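Local coordinates for PR domain zinc finger protein 2 (Homo sapiens, PDB 2QPW) that methylates a specific lysine of histone H3, using S-adenosyl-L-methionine, through its PR (SET-related) domain and may also act as a DNA-binding transcription factor, at residues V70-E78 and W86-P94. Residues are numbered along the deposited sequence; the frame is centred on the assembly and turned at random.
Sequences VKNNVYMWE and WMCIDATDP
Asp90 and Lys71 meet beside the open end of an antiparallel β-hairpin in the PR domain, the SET-related methyltransferase module, and illustrate how one carboxylate can tie a preceding loop to a strand end. Lys71 bends along its chain to cross the aspartate at about a right angle, and its NZ forms a salt bridge on the syn lone pair of Asp90 OD2 at 2.7 Å; Lys65 of the adjoining strand 63-65 is a second cation for that oxygen. Asp90 CG lies opposite its backbone N (chi1 -173°), which sets the carboxylate between Lys71 and Thr92. Its OD1 receives the Thr92 hydroxyl OG1 on its syn lone pair and the Thr92 backbone N from above the carboxylate plane, closing an Asx turn. While it donates to OD1, the same hydroxyl accepts from Asn72 ND2, 2.8 Å from Thr92 OG1 and almost in the amide plane. Asn72 OD1 meanwhile takes the backbone N of Val74 and of Tyr75, so both ends of the amide are engaged and its rotation is fixed. Next to this cluster, within the hairpin, Ile89 N bonds Trp77 O at 2.8 Å, the return bond from Trp77 N to Ile89 O is longer at 3.3 Å, and Tyr75 O receives Ala91 N just beyond the last bridge. On the face that carries Asp90, Cys88 is packed by Val70 and Met76, its CB 3.5 Å from Val70 CG2. Met76, with CG between its backbone N and carbonyl carbon (chi1 80°) and a further bend at chi2, brings SD to 4.0 Å from Cys88 SG. Farther along, Trp86 directs its six-membered ring edge at the Glu78 backbone, with CZ3 3.8 Å from Glu78 O.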
ATOM      1  N   VAL A  70      -9.744  15.194   0.562  1.00 29.27           N
ATOM      2  CA  VAL A  70      -8.494  14.435   0.358  1.00 30.32           C
ATOM      3  C   VAL A  70      -7.714  15.041  -0.818  1.00 31.30           C
ATOM      4  O   VAL A  70      -8.310  15.446  -1.803  1.00 32.40           O
ATOM      5  CB  VAL A  70      -8.759  12.917   0.220  1.00 30.71           C
ATOM      6  CG1 VAL A  70      -7.448  12.133   0.062  1.00 30.60           C
ATOM      7  CG2 VAL A  70      -9.505  12.420   1.469  1.00 30.78           C
ATOM      8  N   LYS A  71      -6.387  15.107  -0.691  1.00 31.67           N
ATOM      9  CA  LYS A  71      -5.521  15.849  -1.635  1.00 32.24           C
ATOM     10  C   LYS A  71      -4.594  14.969  -2.501  1.00 31.20           C
ATOM     11  O   LYS A  71      -3.867  15.485  -3.367  1.00 31.83           O
ATOM     12  CB  LYS A  71      -4.678  16.882  -0.870  1.00 33.10           C
ATOM     13  CG  LYS A  71      -4.822  16.870   0.676  1.00 37.31           C
ATOM     14  CD  LYS A  71      -4.025  15.754   1.410  1.00 39.28           C
ATOM     15  CE  LYS A  71      -4.864  14.497   1.733  1.00 41.79           C
ATOM     16  NZ  LYS A  71      -4.689  14.055   3.135  1.00 39.59           N
ATOM     17  N   ASN A  72      -4.629  13.660  -2.292  1.00 28.65           N
ATOM     18  CA  ASN A  72      -3.857  12.754  -3.132  1.00 27.56           C
ATOM     19  C   ASN A  72      -4.617  11.442  -3.347  1.00 27.52           C
ATOM     20  O   ASN A  72      -5.631  11.179  -2.655  1.00 27.01           O
ATOM     21  CB  ASN A  72      -2.445  12.541  -2.558  1.00 27.05           C
ATOM     22  CG  ASN A  72      -2.454  11.680  -1.303  1.00 25.76           C
ATOM     23  OD1 ASN A  72      -2.503  10.463  -1.388  1.00 21.13           O
ATOM     24  ND2 ASN A  72      -2.442  12.322  -0.138  1.00 23.87           N
ATOM     25  N   ASN A  73      -4.160  10.641  -4.309  1.00 25.35           N
ATOM     26  CA  ASN A  73      -4.743   9.324  -4.568  1.00 25.31           C
ATOM     27  C   ASN A  73      -3.731   8.198  -4.276  1.00 24.17           C
ATOM     28  O   ASN A  73      -3.812   7.097  -4.849  1.00 24.58           O
ATOM     29  CB  ASN A  73      -5.211   9.223  -6.034  1.00 26.76           C
ATOM     30  CG  ASN A  73      -6.208  10.297  -6.418  1.00 29.26           C
ATOM     31  OD1 ASN A  73      -7.238  10.449  -5.778  1.00 31.51           O
ATOM     32  ND2 ASN A  73      -5.912  11.039  -7.496  1.00 30.16           N
ATOM     33  N   VAL A  74      -2.753   8.491  -3.415  1.00 23.27           N
ATOM     34  CA  VAL A  74      -1.657   7.555  -3.142  1.00 22.22           C
ATOM     35  C   VAL A  74      -1.862   6.794  -1.812  1.00 20.73           C
ATOM     36  O   VAL A  74      -1.787   5.565  -1.776  1.00 22.32           O
ATOM     37  CB  VAL A  74      -0.286   8.296  -3.152  1.00 21.79           C
ATOM     38  CG1 VAL A  74       0.807   7.361  -2.684  1.00 23.96           C
ATOM     39  CG2 VAL A  74      -0.004   8.847  -4.580  1.00 22.36           C
ATOM     40  N   TYR A  75      -2.175   7.530  -0.751  1.00 19.16           N
ATOM     41  CA  TYR A  75      -2.268   6.976   0.596  1.00 16.74           C
ATOM     42  C   TYR A  75      -3.737   6.768   1.061  1.00 17.34           C
ATOM     43  O   TYR A  75      -4.018   6.873   2.259  1.00 15.74           O
ATOM     44  CB  TYR A  75      -1.506   7.910   1.556  1.00 17.54           C
ATOM     45  CG  TYR A  75      -0.012   7.984   1.300  1.00 18.75           C
ATOM     46  CD1 TYR A  75       0.794   6.863   1.534  1.00 19.87           C
ATOM     47  CD2 TYR A  75       0.597   9.161   0.853  1.00 22.10           C
ATOM     48  CE1 TYR A  75       2.162   6.902   1.349  1.00 22.29           C
ATOM     49  CE2 TYR A  75       2.028   9.194   0.636  1.00 22.45           C
ATOM     50  CZ  TYR A  75       2.771   8.048   0.895  1.00 21.16           C
ATOM     51  OH  TYR A  75       4.163   8.012   0.751  1.00 25.14           O
ATOM     52  N   MET A  76      -4.639   6.430   0.121  1.00 16.59           N
ATOM     53  CA  MET A  76      -6.086   6.328   0.402  1.00 17.54           C
ATOM     54  C   MET A  76      -6.813   5.297  -0.461  1.00 17.07           C
ATOM     55  O   MET A  76      -6.372   4.986  -1.580  1.00 16.73           O
ATOM     56  CB  MET A  76      -6.768   7.709   0.231  1.00 17.93           C
ATOM     57  CG  MET A  76      -7.098   8.118  -1.233  1.00 21.11           C
ATOM     58  SD  MET A  76      -8.810   7.659  -1.762  1.00 17.34           S
ATOM     59  CE  MET A  76      -8.931   8.384  -3.378  1.00 26.85           C
ATOM     60  N   TRP A  77      -7.930   4.795   0.069  1.00 15.38           N
ATOM     61  CA  TRP A  77      -8.883   3.950  -0.676  1.00 16.16           C
ATOM     62  C   TRP A  77     -10.300   4.512  -0.474  1.00 16.99           C
ATOM     63  O   TRP A  77     -10.579   5.171   0.540  1.00 17.80           O
ATOM     64  CB  TRP A  77      -8.838   2.483  -0.197  1.00 15.25           C
ATOM     65  CG  TRP A  77      -7.538   1.789  -0.625  1.00 15.71           C
ATOM     66  CD1 TRP A  77      -6.377   1.681   0.111  1.00 16.85           C
ATOM     67  CD2 TRP A  77      -7.290   1.120  -1.868  1.00 15.56           C
ATOM     68  NE1 TRP A  77      -5.411   1.013  -0.622  1.00 15.50           N
ATOM     69  CE2 TRP A  77      -5.942   0.652  -1.833  1.00 14.41           C
ATOM     70  CE3 TRP A  77      -8.056   0.893  -3.028  1.00 14.76           C
ATOM     71  CZ2 TRP A  77      -5.354  -0.048  -2.911  1.00 15.26           C
ATOM     72  CZ3 TRP A  77      -7.473   0.194  -4.117  1.00 14.79           C
ATOM     73  CH2 TRP A  77      -6.104  -0.238  -4.046  1.00 14.91           C
ATOM     74  N   GLU A  78     -11.205   4.195  -1.398  1.00 17.88           N
ATOM     75  CA  GLU A  78     -12.625   4.622  -1.236  1.00 19.10           C
ATOM     76  C   GLU A  78     -13.511   3.455  -0.838  1.00 18.11           C
ATOM     77  O   GLU A  78     -13.418   2.370  -1.439  1.00 17.56           O
ATOM     78  CB  GLU A  78     -13.099   5.315  -2.534  1.00 18.85           C
ATOM     79  CG  GLU A  78     -12.266   6.595  -2.801  1.00 20.09           C
ATOM     80  CD  GLU A  78     -12.629   7.298  -4.092  1.00 24.24           C
ATOM     81  OE1 GLU A  78     -13.716   7.923  -4.120  1.00 25.03           O
ATOM     82  OE2 GLU A  78     -11.801   7.272  -5.048  1.00 29.45           O
ATOM     83  N   TRP A  86     -20.106   7.567   0.068  1.00 16.38           N
ATOM     84  CA  TRP A  86     -18.751   7.179  -0.345  1.00 17.72           C
ATOM     85  C   TRP A  86     -17.737   7.969   0.470  1.00 18.33           C
ATOM     86  O   TRP A  86     -17.789   9.211   0.493  1.00 19.28           O
ATOM     87  CB  TRP A  86     -18.547   7.401  -1.870  1.00 18.33           C
ATOM     88  CG  TRP A  86     -19.088   6.259  -2.640  1.00 17.03           C
ATOM     89  CD1 TRP A  86     -20.326   6.166  -3.292  1.00 17.77           C
ATOM     90  CD2 TRP A  86     -18.449   5.000  -2.806  1.00 16.74           C
ATOM     91  NE1 TRP A  86     -20.449   4.914  -3.863  1.00 16.83           N
ATOM     92  CE2 TRP A  86     -19.315   4.177  -3.571  1.00 17.01           C
ATOM     93  CE3 TRP A  86     -17.206   4.484  -2.390  1.00 13.41           C
ATOM     94  CZ2 TRP A  86     -18.978   2.861  -3.926  1.00 17.20           C
ATOM     95  CZ3 TRP A  86     -16.869   3.151  -2.747  1.00 16.69           C
ATOM     96  CH2 TRP A  86     -17.747   2.367  -3.496  1.00 16.87           C
ATOM     97  N   MET A  87     -16.840   7.263   1.161  1.00 17.31           N
ATOM     98  CA  MET A  87     -15.876   7.931   1.996  1.00 18.55           C
ATOM     99  C   MET A  87     -14.440   7.551   1.590  1.00 18.53           C
ATOM    100  O   MET A  87     -14.221   6.459   1.061  1.00 19.70           O
ATOM    101  CB  MET A  87     -16.221   7.653   3.478  1.00 19.07           C
ATOM    102  CG  MET A  87     -17.712   8.219   3.816  1.00 21.74           C
ATOM    103  SD  MET A  87     -17.777  10.021   3.914  1.00 20.59           S
ATOM    104  CE  MET A  87     -16.708  10.132   5.193  1.00 16.79           C
ATOM    105  N   CYS A  88     -13.504   8.480   1.741  1.00 18.32           N
ATOM    106  CA  CYS A  88     -12.076   8.169   1.537  1.00 19.63           C
ATOM    107  C   CYS A  88     -11.507   7.737   2.880  1.00 19.74           C
ATOM    108  O   CYS A  88     -11.797   8.368   3.915  1.00 20.92           O
ATOM    109  CB  CYS A  88     -11.312   9.402   1.048  1.00 20.33           C
ATOM    110  SG  CYS A  88     -11.853   9.966  -0.567  1.00 24.14           S
ATOM    111  N   ILE A  89     -10.700   6.672   2.869  1.00 17.76           N
ATOM    112  CA  ILE A  89     -10.007   6.160   4.068  1.00 16.45           C
ATOM    113  C   ILE A  89      -8.546   6.627   3.906  1.00 16.31           C
ATOM    114  O   ILE A  89      -7.821   6.075   3.060  1.00 14.88           O
ATOM    115  CB  ILE A  89     -10.112   4.623   4.089  1.00 17.36           C
ATOM    116  CG1 ILE A  89     -11.591   4.164   4.016  1.00 18.10           C
ATOM    117  CG2 ILE A  89      -9.413   4.035   5.336  1.00 17.08           C
ATOM    118  CD1 ILE A  89     -12.553   4.796   5.121  1.00 20.33           C
ATOM    119  N   ASP A  90      -8.169   7.670   4.647  1.00 15.98           N
ATOM    120  CA  ASP A  90      -6.976   8.468   4.332  1.00 16.15           C
ATOM    121  C   ASP A  90      -5.857   8.237   5.359  1.00 16.22           C
ATOM    122  O   ASP A  90      -6.006   8.587   6.544  1.00 16.83           O
ATOM    123  CB  ASP A  90      -7.332   9.968   4.320  1.00 17.14           C
ATOM    124  CG  ASP A  90      -6.182  10.842   3.841  1.00 20.62           C
ATOM    125  OD1 ASP A  90      -5.193  10.305   3.287  1.00 21.00           O
ATOM    126  OD2 ASP A  90      -6.291  12.088   3.988  1.00 23.44           O
ATOM    127  N   ALA A  91      -4.756   7.641   4.896  1.00 16.30           N
ATOM    128  CA  ALA A  91      -3.583   7.369   5.732  1.00 15.55           C
ATOM    129  C   ALA A  91      -2.406   8.269   5.339  1.00 16.43           C
ATOM    130  O   ALA A  91      -1.248   7.957   5.649  1.00 15.71           O
ATOM    131  CB  ALA A  91      -3.180   5.868   5.659  1.00 16.30           C
ATOM    132  N   THR A  92      -2.684   9.384   4.659  1.00 16.44           N
ATOM    133  CA  THR A  92      -1.625  10.369   4.337  1.00 17.09           C
ATOM    134  C   THR A  92      -0.771  10.717   5.582  1.00 17.44           C
ATOM    135  O   THR A  92       0.469  10.754   5.502  1.00 16.31           O
ATOM    136  CB  THR A  92      -2.193  11.665   3.642  1.00 17.50           C
ATOM    137  OG1 THR A  92      -2.866  11.307   2.430  1.00 17.80           O
ATOM    138  CG2 THR A  92      -1.084  12.620   3.291  1.00 18.88           C
ATOM    139  N   ASP A  93      -1.447  10.933   6.722  1.00 17.33           N
ATOM    140  CA  ASP A  93      -0.790  11.087   8.037  1.00 18.75           C
ATOM    141  C   ASP A  93      -0.538   9.671   8.601  1.00 17.63           C
ATOM    142  O   ASP A  93      -1.471   8.945   8.918  1.00 16.27           O
ATOM    143  CB  ASP A  93      -1.716  11.889   8.978  1.00 18.31           C
ATOM    144  CG  ASP A  93      -1.143  12.056  10.386  1.00 22.58           C
ATOM    145  OD1 ASP A  93      -0.071  11.465  10.685  1.00 22.15           O
ATOM    146  OD2 ASP A  93      -1.809  12.771  11.195  1.00 21.53           O
ATOM    147  N   PRO A  94       0.736   9.260   8.706  1.00 18.31           N
ATOM    148  CA  PRO A  94       0.958   7.849   9.091  1.00 18.53           C
ATOM    149  C   PRO A  94       0.521   7.468  10.524  1.00 18.01           C
ATOM    150  O   PRO A  94       0.312   6.283  10.802  1.00 17.87           O
ATOM    151  CB  PRO A  94       2.470   7.668   8.954  1.00 18.72           C
ATOM    152  CG  PRO A  94       3.053   9.015   9.071  1.00 18.85           C
ATOM    153  CD  PRO A  94       1.998  10.007   8.528  1.00 19.02           C
TER